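Local coordinates for protein ethylbenzene dehydrogenase alpha-subunit (Aromatoleum aromaticum, PDB 2IVF) that belongs to the molybdopterin oxidoreductase family and binds molybdenum, an iron/sulfur cluster and the ligands MGD and MD1, at residues A[575-578]-A[579-582]; A[757-760]-A[761-765]. All coordinates share one frame; numbering follows the deposited sequence.

Interaction 1: residues A[575-578]-A[579-582]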
loop_
_atom_site.group_PDB
_atom_site.type_symbol
_atom_site.label_atom_id
_atom_site.label_comp_id
_atom_site.label_asym_id
_atom_site.label_seq_id
_atom_site.Cartn_x
_atom_site.Cartn_y
_atom_site.Cartn_z
ATOM N N GLY A 575 -31.368 16.814 10.587
ATOM C CA GLY A 575 -32.121 17.818 9.826
ATOM C C GLY A 575 -32.828 18.871 10.649
ATOM O O GLY A 575 -33.018 20.020 10.204
ATOM N N ALA A 576 -33.246 18.466 11.842
ATOM C CA ALA A 576 -33.802 19.370 12.833
ATOM C C ALA A 576 -32.750 20.360 13.337
ATOM O O ALA A 576 -33.018 21.555 13.455
ATOM C CB ALA A 576 -34.396 18.583 13.980
ATOM N N TYR A 577 -31.558 19.864 13.641
ATOM C CA TYR A 577 -30.432 20.729 13.934
ATOM C C TYR A 577 -30.092 21.642 12.743
ATOM O O TYR A 577 -29.842 22.830 12.928
ATOM C CB TYR A 577 -29.210 19.901 14.315
ATOM C CG TYR A 577 -29.173 19.441 15.768
ATOM C CD1 TYR A 577 -28.813 20.320 16.788
ATOM C CD2 TYR A 577 -29.448 18.123 16.110
ATOM C CE1 TYR A 577 -28.729 19.887 18.135
ATOM C CE2 TYR A 577 -29.382 17.678 17.445
ATOM C CZ TYR A 577 -29.025 18.557 18.463
ATOM O OH TYR A 577 -28.981 18.110 19.794
ATOM N N LEU A 578 -30.111 21.097 11.525
ATOM C CA LEU A 578 -29.898 21.918 10.316
ATOM C C LEU A 578 -30.883 23.077 10.205
ATOM O O LEU A 578 -30.489 24.223 9.966
ATOM C CB LEU A 578 -29.996 21.043 9.061
ATOM C CG LEU A 578 -29.819 21.707 7.692
ATOM C CD1 LEU A 578 -28.496 22.399 7.550
ATOM C CD2 LEU A 578 -29.971 20.641 6.638
ATOM N N ASP A 579 -32.166 22.770 10.363
ATOM C CA ASP A 579 -33.183 23.811 10.312
ATOM C C ASP A 579 -32.934 24.901 11.331
ATOM O O ASP A 579 -33.151 26.069 11.041
ATOM C CB ASP A 579 -34.578 23.225 10.523
ATOM C CG ASP A 579 -35.132 22.579 9.266
ATOM O OD1 ASP A 579 -34.389 22.452 8.246
ATOM O OD2 ASP A 579 -36.317 22.185 9.309
ATOM N N GLU A 580 -32.536 24.513 12.540
ATOM C CA GLU A 580 -32.264 25.464 13.609
ATOM C C GLU A 580 -31.048 26.315 13.240
ATOM O O GLU A 580 -31.031 27.528 13.414
ATOM C CB GLU A 580 -32.002 24.712 14.912
ATOM C CG GLU A 580 -31.896 25.644 16.089
ATOM C CD GLU A 580 -31.312 24.994 17.316
ATOM O OE1 GLU A 580 -31.373 23.758 17.445
ATOM O OE2 GLU A 580 -30.797 25.735 18.169
ATOM N N ALA A 581 -30.038 25.654 12.711
ATOM C CA ALA A 581 -28.821 26.318 12.287
ATOM C C ALA A 581 -29.059 27.311 11.165
ATOM O O ALA A 581 -28.545 28.429 11.226
ATOM C CB ALA A 581 -27.777 25.309 11.881
ATOM N N LYS A 582 -29.849 26.952 10.157
ATOM C CA LYS A 582 -30.152 27.956 9.107
ATOM C C LYS A 582 -31.088 29.032 9.541
ATOM O O LYS A 582 -31.020 30.141 9.020
ATOM C CB LYS A 582 -30.600 27.366 7.774
ATOM C CG LYS A 582 -31.713 26.384 7.783
ATOM C CD LYS A 582 -31.266 25.156 6.904
ATOM C CE LYS A 582 -31.372 25.417 5.382
ATOM N NZ LYS A 582 -32.749 25.726 4.963
#

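Interaction 2: residues A[757-760]-A[761-765]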
loop_
_atom_site.group_PDB
_atom_site.type_symbol
_atom_site.label_atom_id
_atom_site.label_comp_id
_atom_site.label_asym_id
_atom_site.label_seq_id
_atom_site.Cartn_x
_atom_site.Cartn_y
_atom_site.Cartn_z
ATOM N N TYR A 757 15.021 29.758 -6.892
ATOM C CA TYR A 757 14.822 28.353 -7.200
ATOM C C TYR A 757 13.862 28.172 -8.366
ATOM O O TYR A 757 12.671 27.916 -8.199
ATOM C CB TYR A 757 14.336 27.591 -5.993
ATOM C CG TYR A 757 14.540 26.114 -6.166
ATOM C CD1 TYR A 757 15.804 25.547 -5.952
ATOM C CD2 TYR A 757 13.496 25.289 -6.595
ATOM C CE1 TYR A 757 16.016 24.181 -6.111
ATOM C CE2 TYR A 757 13.691 23.919 -6.773
ATOM C CZ TYR A 757 14.961 23.361 -6.529
ATOM O OH TYR A 757 15.179 22.002 -6.723
ATOM N N THR A 758 14.434 28.245 -9.551
ATOM C CA THR A 758 13.719 28.230 -10.792
ATOM C C THR A 758 13.331 26.837 -11.209
ATOM O O THR A 758 13.852 25.830 -10.705
ATOM C CB THR A 758 14.621 28.792 -11.885
ATOM O OG1 THR A 758 15.808 27.990 -11.941
ATOM C CG2 THR A 758 15.012 30.243 -11.589
ATOM N N TYR A 759 12.445 26.780 -12.185
ATOM C CA TYR A 759 12.049 25.521 -12.805
ATOM C C TYR A 759 13.240 24.729 -13.366
ATOM O O TYR A 759 13.287 23.501 -13.266
ATOM C CB TYR A 759 11.049 25.802 -13.930
ATOM C CG TYR A 759 10.590 24.564 -14.631
ATOM C CD1 TYR A 759 9.871 23.591 -13.945
ATOM C CD2 TYR A 759 10.849 24.360 -15.978
ATOM C CE1 TYR A 759 9.416 22.442 -14.588
ATOM C CE2 TYR A 759 10.386 23.209 -16.637
ATOM C CZ TYR A 759 9.675 22.258 -15.935
ATOM O OH TYR A 759 9.237 21.111 -16.555
ATOM N N GLU A 760 14.187 25.443 -13.969
ATOM C CA GLU A 760 15.423 24.826 -14.426
ATOM C C GLU A 760 16.121 24.078 -13.271
ATOM O O GLU A 760 16.560 22.919 -13.429
ATOM C CB GLU A 760 16.321 25.891 -15.015
ATOM C CG GLU A 760 17.660 25.374 -15.517
ATOM C CD GLU A 760 17.584 24.763 -16.910
ATOM O OE1 GLU A 760 16.450 24.509 -17.408
ATOM O OE2 GLU A 760 18.682 24.562 -17.503
ATOM N N LYS A 761 16.198 24.697 -12.096
ATOM C CA LYS A 761 16.884 24.037 -10.971
ATOM C C LYS A 761 16.043 22.845 -10.514
ATOM O O LYS A 761 16.557 21.752 -10.253
ATOM C CB LYS A 761 17.097 24.986 -9.795
ATOM C CG LYS A 761 18.117 26.095 -10.006
ATOM C CD LYS A 761 18.512 26.688 -8.639
ATOM C CE LYS A 761 19.236 28.035 -8.777
ATOM N NZ LYS A 761 19.566 28.618 -7.418
ATOM N N PHE A 762 14.738 23.060 -10.415
ATOM C CA PHE A 762 13.811 22.002 -10.005
ATOM C C PHE A 762 13.871 20.768 -10.912
ATOM O O PHE A 762 13.904 19.640 -10.409
ATOM C CB PHE A 762 12.384 22.553 -9.983
ATOM C CG PHE A 762 11.381 21.655 -9.299
ATOM C CD1 PHE A 762 11.656 21.091 -8.067
ATOM C CD2 PHE A 762 10.147 21.443 -9.851
ATOM C CE1 PHE A 762 10.716 20.304 -7.426
ATOM C CE2 PHE A 762 9.225 20.670 -9.231
ATOM C CZ PHE A 762 9.513 20.090 -8.027
ATOM N N LYS A 763 13.862 20.987 -12.228
ATOM C CA LYS A 763 13.926 19.882 -13.197
ATOM C C LYS A 763 15.217 19.097 -13.056
ATOM O O LYS A 763 15.229 17.883 -13.215
ATOM C CB LYS A 763 13.939 20.394 -14.633
ATOM C CG LYS A 763 12.641 20.434 -15.396
ATOM C CD LYS A 763 12.937 20.817 -16.882
ATOM C CE LYS A 763 13.959 21.943 -17.005
ATOM N NZ LYS A 763 14.226 22.512 -18.414
ATOM N N LYS A 764 16.308 19.794 -12.795
ATOM C CA LYS A 764 17.611 19.151 -12.708
ATOM C C LYS A 764 17.775 18.339 -11.415
ATOM O O LYS A 764 18.214 17.187 -11.456
ATOM C CB LYS A 764 18.727 20.185 -12.870
ATOM C CG LYS A 764 18.786 20.781 -14.267
ATOM C CD LYS A 764 19.938 21.757 -14.409
ATOM C CE LYS A 764 20.296 22.035 -15.864
ATOM N NZ LYS A 764 21.251 23.187 -15.941
ATOM N N GLU A 765 17.421 18.939 -10.269
ATOM C CA GLU A 765 17.595 18.322 -8.962
ATOM C C GLU A 765 16.508 17.307 -8.687
ATOM O O GLU A 765 16.704 16.320 -8.013
ATOM C CB GLU A 765 17.533 19.408 -7.898
ATOM C CG GLU A 765 18.551 20.455 -8.141
ATOM C CD GLU A 765 18.856 21.287 -6.934
ATOM O OE1 GLU A 765 17.948 21.496 -6.109
ATOM O OE2 GLU A 765 20.035 21.708 -6.858
#

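Interaction 1: residues A[575-578]-A[579-582]
The carbonyl oxygen of Leu578 takes the amide hydrogen of Lys582, with N 2.8 Å from O and an N-H...O angle of 166°. The same oxygen is also packed by the Lys582 side chain: CG and CD each come within 3.3 Å of Leu578 O. Lys582 reaches this place because its CG sits between the backbone N and the carbonyl carbon (chi1 52°) and the chain then bends at each later torsion; the bends bring CD back over Leu578 before CE and NZ lead outward. That fold brings Lys582 CD to 3.8 Å from Leu578 CG, an aliphatic contact one turn apart. The Leu578 side chain packs on Met548, Tyr551 and Tyr552 of helix 546-553; Lys582 also touches Tyr552.

The next carbonyl back, Tyr577 O, receives Ala581 N at 2.8 Å, and the Ala581 methyl rests 3.4 Å from that oxygen. Ala576 O accepts from Glu580 N, and Gly575 O from Asp579 N.

Tyr577 and Glu580 share another side of the helix, where Glu580 OE1 stands 4.3 Å from Tyr577 CD1, oblique to the ring. The stronger partners of this carboxylate lie beyond the segment: salt bridges to Lys572 and Lys584, and a hydrogen bond from Trp820 NE1. Lys572 also makes a cation-pi contact with Tyr577, whose ring meets Trp820 edge-to-face.

Four consecutive i to i+4 amide bonds mark 574-583 as a short alpha-helix that sets buried Leu578 against helix 546-553 and buried Tyr577 against Trp820, in the part of the chain belonging to the molybdopterin oxidoreductase family.

Interaction 2: residues A[757-760]-A[761-765]
Tyr757 runs from just before helix 759-765 along its side, past Lys761 and Phe762, to Glu765, and its side chain can be followed outward. From CB the ring swings in beside the helix, CG anti to the backbone N (chi1 -162°). CD1 comes 4.0 Å from Lys761 CD. Next along that edge, CE1 lies near both Lys761 CB and Glu765 OE1; the Lys761 CB sits over one face in a CH-pi contact, offset toward the rim. On the other edge CE2 meets Phe762 CD1 at 3.7 Å, close to the Tyr757 ring plane. At the tip, OH gives its hydrogen to Glu765 OE1, 2.9 Å away, reaching that oxygen on its anti side and 30° out of the carboxylate plane. Phe753 packs edge-to-face on Tyr757 and also meets the Phe762 ring.

The residue after Tyr757 is the N-cap of this helix: Thr758 OG1 accepts a weak bond from Lys761 N, while Thr758 O takes Phe762 N at 2.9 Å. Tyr759 O and Glu760 O continue the i to i+4 pattern, accepting from Lys763 N and Lys764 N.

A second CH-pi contact lies elsewhere on the helix. Lys763 CG stands over the Tyr759 ring, 3.9 Å from its centroid, and CD follows it across the CE2 rim. Tyr759 OH is held by Glu737, and the ring packs on Leu740, Lys741 and Val744 of helix 736-749.

Past the ring, the bend at chi3 (-43°) turns Lys763 NZ to Glu760 OE1, a salt bridge of 3.2 Å met nearly head-on to the C-O bond. The other oxygen of Glu760, OE2, forms a longer, weak bridge with Lys764 NZ at 3.3 Å.

Interaction 1 and interaction 2 are separate helical contacts, their centres 52 Å apart and their nearest atoms about 41 Å apart, on opposite sides of the chain's centre. In sequence, 575-582 is complete well before 757-765 begins. The Phe762 side chain of interaction 2 is about 13 Å from the iron/sulfur cluster, and Glu765 O accepts from Lys93, which directly follows the cluster-pocket residue Cys92. The Glu765 side chain is also about 4 Å from a bound MES, probably a crystallisation component. Both contacts are thus turns of short helices at distant places of one chain, with no contact between them.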